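Side-chain contacts in sister chromatid cohesion protein (Chaetomium thermophilum, PDB 5T8V), which probably helps load cohesin onto chromatin, the chain here being the helical-repeat C-terminal part of the Scc2 cohesin loader: residues N377-V382 / A424-R429; L433-L438 / L453-T458. All blocks are in the same frame, centred on the assembly; numbering follows the deposited sequence.

Interaction 1 (N377-V382 / A424-R429)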
ATOM      1  N   ASN A 377     -24.729 -21.406 -18.204  1.00 14.36           N
ATOM      2  CA  ASN A 377     -25.944 -20.596 -18.214  1.00 15.01           C
ATOM      3  C   ASN A 377     -26.535 -20.471 -16.814  1.00 15.63           C
ATOM      4  O   ASN A 377     -26.934 -19.379 -16.390  1.00 16.89           O
ATOM      5  CB  ASN A 377     -26.971 -21.197 -19.175  1.00 15.07           C
ATOM      6  CG  ASN A 377     -26.639 -20.931 -20.627  1.00 15.45           C
ATOM      7  OD1 ASN A 377     -25.840 -20.052 -20.943  1.00 16.13           O
ATOM      8  ND2 ASN A 377     -27.261 -21.688 -21.521  1.00 15.79           N
ATOM      9  N   ASN A 378     -26.610 -21.584 -16.082  1.00 16.58           N
ATOM     10  CA  ASN A 378     -27.139 -21.539 -14.723  1.00 17.04           C
ATOM     11  C   ASN A 378     -26.238 -20.704 -13.819  1.00 17.46           C
ATOM     12  O   ASN A 378     -26.702 -19.786 -13.119  1.00 19.57           O
ATOM     13  CB  ASN A 378     -27.285 -22.961 -14.180  1.00 16.30           C
ATOM     14  CG  ASN A 378     -28.166 -23.833 -15.058  1.00 15.49           C
ATOM     15  OD1 ASN A 378     -29.104 -23.352 -15.692  1.00 15.35           O
ATOM     16  ND2 ASN A 378     -27.865 -25.123 -15.098  1.00 15.65           N
ATOM     17  N   ALA A 379     -24.935 -21.007 -13.828  1.00 11.44           N
ATOM     18  CA  ALA A 379     -23.992 -20.225 -13.039  1.00 11.22           C
ATOM     19  C   ALA A 379     -24.144 -18.738 -13.327  1.00 11.94           C
ATOM     20  O   ALA A 379     -24.110 -17.908 -12.409  1.00 12.32           O
ATOM     21  CB  ALA A 379     -22.565 -20.688 -13.327  1.00 10.45           C
ATOM     22  N   SER A 380     -24.343 -18.384 -14.599  1.00 12.32           N
ATOM     23  CA  SER A 380     -24.493 -16.980 -14.957  1.00 13.22           C
ATOM     24  C   SER A 380     -25.813 -16.413 -14.455  1.00 14.16           C
ATOM     25  O   SER A 380     -25.867 -15.238 -14.083  1.00 14.93           O
ATOM     26  CB  SER A 380     -24.378 -16.797 -16.468  1.00 13.62           C
ATOM     27  OG  SER A 380     -25.506 -17.333 -17.130  1.00 15.23           O
ATOM     28  N   TYR A 381     -26.886 -17.210 -14.442  1.00 14.29           N
ATOM     29  CA  TYR A 381     -28.105 -16.773 -13.764  1.00 15.90           C
ATOM     30  C   TYR A 381     -27.783 -16.324 -12.344  1.00 16.11           C
ATOM     31  O   TYR A 381     -28.110 -15.199 -11.934  1.00 16.76           O
ATOM     32  CB  TYR A 381     -29.146 -17.899 -13.735  1.00 16.20           C
ATOM     33  CG  TYR A 381     -29.690 -18.332 -15.082  1.00 18.77           C
ATOM     34  CD1 TYR A 381     -29.727 -17.460 -16.160  1.00 20.70           C
ATOM     35  CD2 TYR A 381     -30.180 -19.621 -15.270  1.00 18.64           C
ATOM     36  CE1 TYR A 381     -30.233 -17.861 -17.388  1.00 20.70           C
ATOM     37  CE2 TYR A 381     -30.681 -20.029 -16.492  1.00 18.32           C
ATOM     38  CZ  TYR A 381     -30.706 -19.145 -17.547  1.00 18.77           C
ATOM     39  OH  TYR A 381     -31.205 -19.547 -18.765  1.00 18.45           O
ATOM     40  N   VAL A 382     -27.108 -17.191 -11.585  1.00 14.44           N
ATOM     41  CA  VAL A 382     -26.780 -16.865 -10.198  1.00 14.63           C
ATOM     42  C   VAL A 382     -25.974 -15.570 -10.129  1.00 14.95           C
ATOM     43  O   VAL A 382     -26.375 -14.593  -9.480  1.00 16.02           O
ATOM     44  CB  VAL A 382     -26.023 -18.030  -9.539  1.00 13.90           C
ATOM     45  CG1 VAL A 382     -25.676 -17.697  -8.092  1.00 14.30           C
ATOM     46  CG2 VAL A 382     -26.841 -19.311  -9.608  1.00 13.80           C
ATOM     47  N   ALA A 424     -18.123 -24.632  -7.660  1.00  9.06           N
ATOM     48  CA  ALA A 424     -17.467 -23.504  -7.010  1.00  9.60           C
ATOM     49  C   ALA A 424     -16.542 -22.780  -7.978  1.00  9.67           C
ATOM     50  O   ALA A 424     -16.560 -21.548  -8.071  1.00 10.97           O
ATOM     51  CB  ALA A 424     -16.682 -23.984  -5.787  1.00 11.42           C
ATOM     52  N   GLU A 425     -15.716 -23.532  -8.709  1.00  8.63           N
ATOM     53  CA  GLU A 425     -14.793 -22.905  -9.644  1.00  8.51           C
ATOM     54  C   GLU A 425     -15.535 -22.220 -10.781  1.00  8.95           C
ATOM     55  O   GLU A 425     -15.033 -21.240 -11.337  1.00 11.11           O
ATOM     56  CB  GLU A 425     -13.812 -23.939 -10.197  1.00  8.26           C
ATOM     57  CG  GLU A 425     -12.793 -23.379 -11.195  1.00  9.72           C
ATOM     58  CD  GLU A 425     -13.336 -23.274 -12.610  1.00 11.27           C
ATOM     59  OE1 GLU A 425     -14.338 -23.955 -12.921  1.00 13.51           O
ATOM     60  OE2 GLU A 425     -12.764 -22.503 -13.412  1.00 10.42           O
ATOM     61  N   LEU A 426     -16.714 -22.718 -11.149  1.00  9.84           N
ATOM     62  CA  LEU A 426     -17.460 -22.112 -12.248  1.00 12.01           C
ATOM     63  C   LEU A 426     -18.119 -20.809 -11.809  1.00 10.53           C
ATOM     64  O   LEU A 426     -18.013 -19.782 -12.496  1.00 10.77           O
ATOM     65  CB  LEU A 426     -18.503 -23.101 -12.773  1.00  8.59           C
ATOM     66  CG  LEU A 426     -19.414 -22.610 -13.899  1.00 10.65           C
ATOM     67  CD1 LEU A 426     -18.612 -22.045 -15.058  1.00  9.16           C
ATOM     68  CD2 LEU A 426     -20.302 -23.748 -14.371  1.00  9.03           C
ATOM     69  N   LEU A 427     -18.797 -20.832 -10.660  1.00  9.53           N
ATOM     70  CA  LEU A 427     -19.387 -19.613 -10.120  1.00 10.19           C
ATOM     71  C   LEU A 427     -18.316 -18.560  -9.865  1.00 10.44           C
ATOM     72  O   LEU A 427     -18.466 -17.394 -10.249  1.00 15.04           O
ATOM     73  CB  LEU A 427     -20.149 -19.937  -8.837  1.00 10.54           C
ATOM     74  CG  LEU A 427     -21.407 -20.786  -9.029  1.00 10.62           C
ATOM     75  CD1 LEU A 427     -21.806 -21.452  -7.730  1.00 10.98           C
ATOM     76  CD2 LEU A 427     -22.542 -19.923  -9.552  1.00 11.70           C
ATOM     77  N   LEU A 428     -17.216 -18.963  -9.221  1.00 14.23           N
ATOM     78  CA  LEU A 428     -16.121 -18.034  -8.966  1.00 13.96           C
ATOM     79  C   LEU A 428     -15.481 -17.553 -10.260  1.00 13.38           C
ATOM     80  O   LEU A 428     -15.028 -16.408 -10.339  1.00 14.15           O
ATOM     81  CB  LEU A 428     -15.072 -18.697  -8.075  1.00 13.14           C
ATOM     82  CG  LEU A 428     -15.479 -18.936  -6.622  1.00 13.26           C
ATOM     83  CD1 LEU A 428     -14.506 -19.896  -5.950  1.00 13.09           C
ATOM     84  CD2 LEU A 428     -15.540 -17.622  -5.866  1.00 14.28           C
ATOM     85  N   ARG A 429     -15.423 -18.413 -11.279  1.00 14.83           N
ATOM     86  CA  ARG A 429     -14.847 -18.015 -12.559  1.00 14.88           C
ATOM     87  C   ARG A 429     -15.670 -16.909 -13.203  1.00 15.82           C
ATOM     88  O   ARG A 429     -15.133 -15.869 -13.601  1.00 16.23           O
ATOM     89  CB  ARG A 429     -14.755 -19.221 -13.494  1.00 15.17           C
ATOM     90  CG  ARG A 429     -14.079 -18.932 -14.828  1.00 17.15           C
ATOM     91  CD  ARG A 429     -14.650 -19.798 -15.940  1.00 17.10           C
ATOM     92  NE  ARG A 429     -14.542 -21.223 -15.642  1.00 17.50           N
ATOM     93  CZ  ARG A 429     -15.101 -22.183 -16.370  1.00 16.80           C
ATOM     94  NH1 ARG A 429     -15.817 -21.879 -17.444  1.00 15.82           N
ATOM     95  NH2 ARG A 429     -14.949 -23.452 -16.020  1.00 16.74           N
TER

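Interaction 2 (L433-L438 / L453-T458)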
ATOM      1  N   LEU A 433     -14.523 -13.033 -13.912  1.00 13.57           N
ATOM      2  CA  LEU A 433     -14.597 -12.387 -15.220  1.00 14.47           C
ATOM      3  C   LEU A 433     -15.440 -11.123 -15.153  1.00 15.60           C
ATOM      4  O   LEU A 433     -15.091 -10.095 -15.749  1.00 16.81           O
ATOM      5  CB  LEU A 433     -15.171 -13.354 -16.254  1.00 13.99           C
ATOM      6  CG  LEU A 433     -14.355 -14.618 -16.532  1.00 14.89           C
ATOM      7  CD1 LEU A 433     -15.113 -15.541 -17.478  1.00 14.62           C
ATOM      8  CD2 LEU A 433     -12.981 -14.275 -17.098  1.00 13.77           C
ATOM      9  N   MET A 434     -16.550 -11.174 -14.416  1.00 21.37           N
ATOM     10  CA  MET A 434     -17.428 -10.015 -14.329  1.00 23.89           C
ATOM     11  C   MET A 434     -16.759  -8.865 -13.586  1.00 25.68           C
ATOM     12  O   MET A 434     -16.890  -7.702 -13.987  1.00 27.61           O
ATOM     13  CB  MET A 434     -18.734 -10.410 -13.650  1.00 24.71           C
ATOM     14  CG  MET A 434     -19.777  -9.308 -13.641  1.00 27.60           C
ATOM     15  SD  MET A 434     -21.424  -9.928 -13.283  1.00 28.85           S
ATOM     16  CE  MET A 434     -21.758 -10.871 -14.772  1.00 28.53           C
ATOM     17  N   MET A 435     -16.040  -9.162 -12.501  1.00 24.48           N
ATOM     18  CA  MET A 435     -15.394  -8.094 -11.743  1.00 25.70           C
ATOM     19  C   MET A 435     -14.247  -7.473 -12.530  1.00 25.56           C
ATOM     20  O   MET A 435     -14.108  -6.245 -12.566  1.00 27.32           O
ATOM     21  CB  MET A 435     -14.901  -8.625 -10.397  1.00 25.09           C
ATOM     22  CG  MET A 435     -16.016  -9.127  -9.500  1.00 25.63           C
ATOM     23  SD  MET A 435     -17.315  -7.903  -9.241  1.00 29.03           S
ATOM     24  CE  MET A 435     -18.730  -8.966  -8.973  1.00 28.51           C
ATOM     25  N   VAL A 436     -13.414  -8.298 -13.165  1.00 18.12           N
ATOM     26  CA  VAL A 436     -12.382  -7.762 -14.048  1.00 19.03           C
ATOM     27  C   VAL A 436     -13.020  -6.853 -15.089  1.00 20.36           C
ATOM     28  O   VAL A 436     -12.545  -5.740 -15.349  1.00 21.91           O
ATOM     29  CB  VAL A 436     -11.586  -8.904 -14.706  1.00 18.06           C
ATOM     30  CG1 VAL A 436     -10.612  -8.355 -15.745  1.00 19.24           C
ATOM     31  CG2 VAL A 436     -10.835  -9.698 -13.652  1.00 17.06           C
ATOM     32  N   GLY A 437     -14.116  -7.315 -15.694  1.00 19.92           N
ATOM     33  CA  GLY A 437     -14.817  -6.483 -16.659  1.00 21.30           C
ATOM     34  C   GLY A 437     -15.228  -5.144 -16.080  1.00 22.79           C
ATOM     35  O   GLY A 437     -15.043  -4.099 -16.708  1.00 24.49           O
ATOM     36  N   LEU A 438     -15.790  -5.155 -14.866  1.00 22.36           N
ATOM     37  CA  LEU A 438     -16.227  -3.905 -14.248  1.00 23.92           C
ATOM     38  C   LEU A 438     -15.051  -2.975 -13.988  1.00 25.15           C
ATOM     39  O   LEU A 438     -15.175  -1.752 -14.126  1.00 27.03           O
ATOM     40  CB  LEU A 438     -16.976  -4.189 -12.944  1.00 23.33           C
ATOM     41  CG  LEU A 438     -18.385  -4.783 -13.056  1.00 22.75           C
ATOM     42  CD1 LEU A 438     -18.956  -5.070 -11.672  1.00 22.36           C
ATOM     43  CD2 LEU A 438     -19.322  -3.862 -13.832  1.00 24.34           C
ATOM     44  N   LEU A 453     -12.830  -4.632  -7.010  1.00 23.69           N
ATOM     45  CA  LEU A 453     -11.495  -4.770  -6.437  1.00 24.29           C
ATOM     46  C   LEU A 453     -11.541  -5.545  -5.126  1.00 24.02           C
ATOM     47  O   LEU A 453     -10.724  -6.445  -4.895  1.00 22.61           O
ATOM     48  CB  LEU A 453     -10.876  -3.388  -6.221  1.00 25.90           C
ATOM     49  CG  LEU A 453     -10.594  -2.575  -7.486  1.00 26.79           C
ATOM     50  CD1 LEU A 453     -10.299  -1.126  -7.139  1.00 28.30           C
ATOM     51  CD2 LEU A 453      -9.437  -3.179  -8.264  1.00 27.07           C
ATOM     52  N   GLU A 454     -12.503  -5.218  -4.261  1.00 35.18           N
ATOM     53  CA  GLU A 454     -12.586  -5.868  -2.959  1.00 36.80           C
ATOM     54  C   GLU A 454     -12.780  -7.373  -3.099  1.00 35.08           C
ATOM     55  O   GLU A 454     -12.228  -8.150  -2.313  1.00 35.82           O
ATOM     56  CB  GLU A 454     -13.718  -5.243  -2.146  1.00 41.17           C
ATOM     57  CG  GLU A 454     -13.965  -5.899  -0.799  1.00 43.96           C
ATOM     58  CD  GLU A 454     -14.751  -5.008   0.146  1.00 47.88           C
ATOM     59  OE1 GLU A 454     -15.188  -3.919  -0.288  1.00 49.54           O
ATOM     60  OE2 GLU A 454     -14.931  -5.393   1.321  1.00 48.81           O
ATOM     61  N   LEU A 455     -13.561  -7.805  -4.092  1.00 28.40           N
ATOM     62  CA  LEU A 455     -13.781  -9.236  -4.285  1.00 25.58           C
ATOM     63  C   LEU A 455     -12.615  -9.891  -5.014  1.00 23.30           C
ATOM     64  O   LEU A 455     -12.195 -10.996  -4.653  1.00 22.15           O
ATOM     65  CB  LEU A 455     -15.082  -9.474  -5.051  1.00 24.61           C
ATOM     66  CG  LEU A 455     -16.400  -9.244  -4.304  1.00 25.75           C
ATOM     67  CD1 LEU A 455     -17.561  -9.686  -5.176  1.00 24.71           C
ATOM     68  CD2 LEU A 455     -16.446  -9.971  -2.962  1.00 27.08           C
ATOM     69  N   LEU A 456     -12.088  -9.232  -6.048  1.00 17.75           N
ATOM     70  CA  LEU A 456     -10.893  -9.737  -6.711  1.00 17.15           C
ATOM     71  C   LEU A 456      -9.772  -9.971  -5.711  1.00 17.40           C
ATOM     72  O   LEU A 456      -8.937 -10.860  -5.911  1.00 16.64           O
ATOM     73  CB  LEU A 456     -10.445  -8.762  -7.803  1.00 17.97           C
ATOM     74  CG  LEU A 456     -11.293  -8.747  -9.081  1.00 17.67           C
ATOM     75  CD1 LEU A 456     -10.921  -7.566  -9.963  1.00 18.99           C
ATOM     76  CD2 LEU A 456     -11.136 -10.046  -9.856  1.00 16.28           C
ATOM     77  N   GLY A 457      -9.744  -9.200  -4.627  1.00 21.29           N
ATOM     78  CA  GLY A 457      -8.787  -9.436  -3.566  1.00 21.54           C
ATOM     79  C   GLY A 457      -8.987 -10.776  -2.885  1.00 21.52           C
ATOM     80  O   GLY A 457      -8.054 -11.582  -2.805  1.00 21.73           O
ATOM     81  N   THR A 458     -10.200 -11.032  -2.389  1.00 21.91           N
ATOM     82  CA  THR A 458     -10.458 -12.290  -1.693  1.00 21.32           C
ATOM     83  C   THR A 458     -10.236 -13.479  -2.619  1.00 20.21           C
ATOM     84  O   THR A 458      -9.676 -14.503  -2.207  1.00 22.34           O
ATOM     85  CB  THR A 458     -11.881 -12.311  -1.126  1.00 21.71           C
ATOM     86  OG1 THR A 458     -12.825 -12.247  -2.197  1.00 24.06           O
ATOM     87  CG2 THR A 458     -12.117 -11.135  -0.197  1.00 22.50           C
TER

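Interaction 1 (N377-V382 / A424-R429)
Ala-379 meets Leu-426 and Leu-427 where helix 357-391 packs on helix 423-440, a helix-helix contact inside the HEAT-repeat solenoid of the Scc2 C-terminal fragment. The two segments run at 55° to each other, their axes 9.2 Å apart at closest approach. Ala-379 directs its CB toward the other helix, where the methyl touches two successive leucines. Leu-426 has CG anti to the backbone N (chi1 178°), which extends the side chain toward helix 357-391 and sets CG 3.7 Å from Ala-379 CB; the CD2 branch rests against the same methyl. Leu-427 starts out differently. Its CG stands anti to the carbonyl carbon, beside the backbone N, and the branch CD2 swings across to lie 3.8 Å from Ala-379 CA, close to the backbone itself, with Ala-379 O also near. One turn further along, Val-382 CB is 4.0 Å from the same CD2, and the CG1 branch joins it, so this one methyl lies against both Ala-379 and Val-382. All four touching residues are buried and the contact between them is purely apolar. Helix 305-315 closes over the group, with Ile-310 on Val-382, Val-314 on Leu-426 and Met-311 on Leu-427, while Phe-412 of helix 402-414 also packs on Leu-427. The other branch of Leu-426, CD1, serves its own helix: it lies 3.6 Å above the guanidinium plane of Arg-429, over its centre. That group grips Glu-425 side-on with two nitrogens, NE reaching OE2 of Glu-425 at 3.1 Å with an N-H...O angle of 166°, nearly in the guanidinium plane, while NH2 reaches OE1 on its syn lone pair.

Interaction 2 (L433-L438 / L453-T458)
Met-435 and Val-436 face Leu-455 and Leu-456 across the pair formed by helix 423-440 and helix 446-474, consecutive helices of the solenoid that run roughly antiparallel, at 139°. Leu-456 points toward the partner helix and presents its whole isobutyl end: CG lies 3.8 Å from Met-435 CB, and the branches divide, CD1 lying over the backbone near Val-436 N while CD2 meets Val-436 CG2 at 3.8 Å. The Val-436 and Leu-456 side chains cross at about a right angle. Cutting Leu-456 back to an alanine here removes CG and both branches, which is likely to leave Met-435 CB and Val-436 CG2 without their partner and open a gap between the helices. Met-435 bends at chi2 (-54°), turning its thioether aside from Leu-456 and bringing CE to 4.0 Å from Leu-455 CD1, where the two chains meet at a slant. Met-435 thus uses its root, CB, against Leu-456 and its far methyl, CE, against the neighbouring Leu-455. Ile-613 and Ile-616 of helix 610-619 also pack on Leu-456, and Val-387 of helix 357-391 on Met-435. With only apolar groups meeting here, the two segments are probably held by close packing and the burial of apolar surface rather than by directional bonds.

How the interactions relate
Helix 423-440 is common to both contacts: residues 424-429 near its start pack on helix 357-391 in interaction 1, and residues 433-438 toward its end pack on helix 446-474 in interaction 2. The two centres lie about 14 Å apart and share no direct touch. Along the chain they come in series, interaction 1 closing before interaction 2 opens, in keeping with a solenoid built by stacking successive helices. Helix 357-391 runs past both sites: beyond interaction 1 its Ile-383 packs on Met-434. Interaction 1 lies about 32 Å and interaction 2 about 18 Å from the centre of the chain.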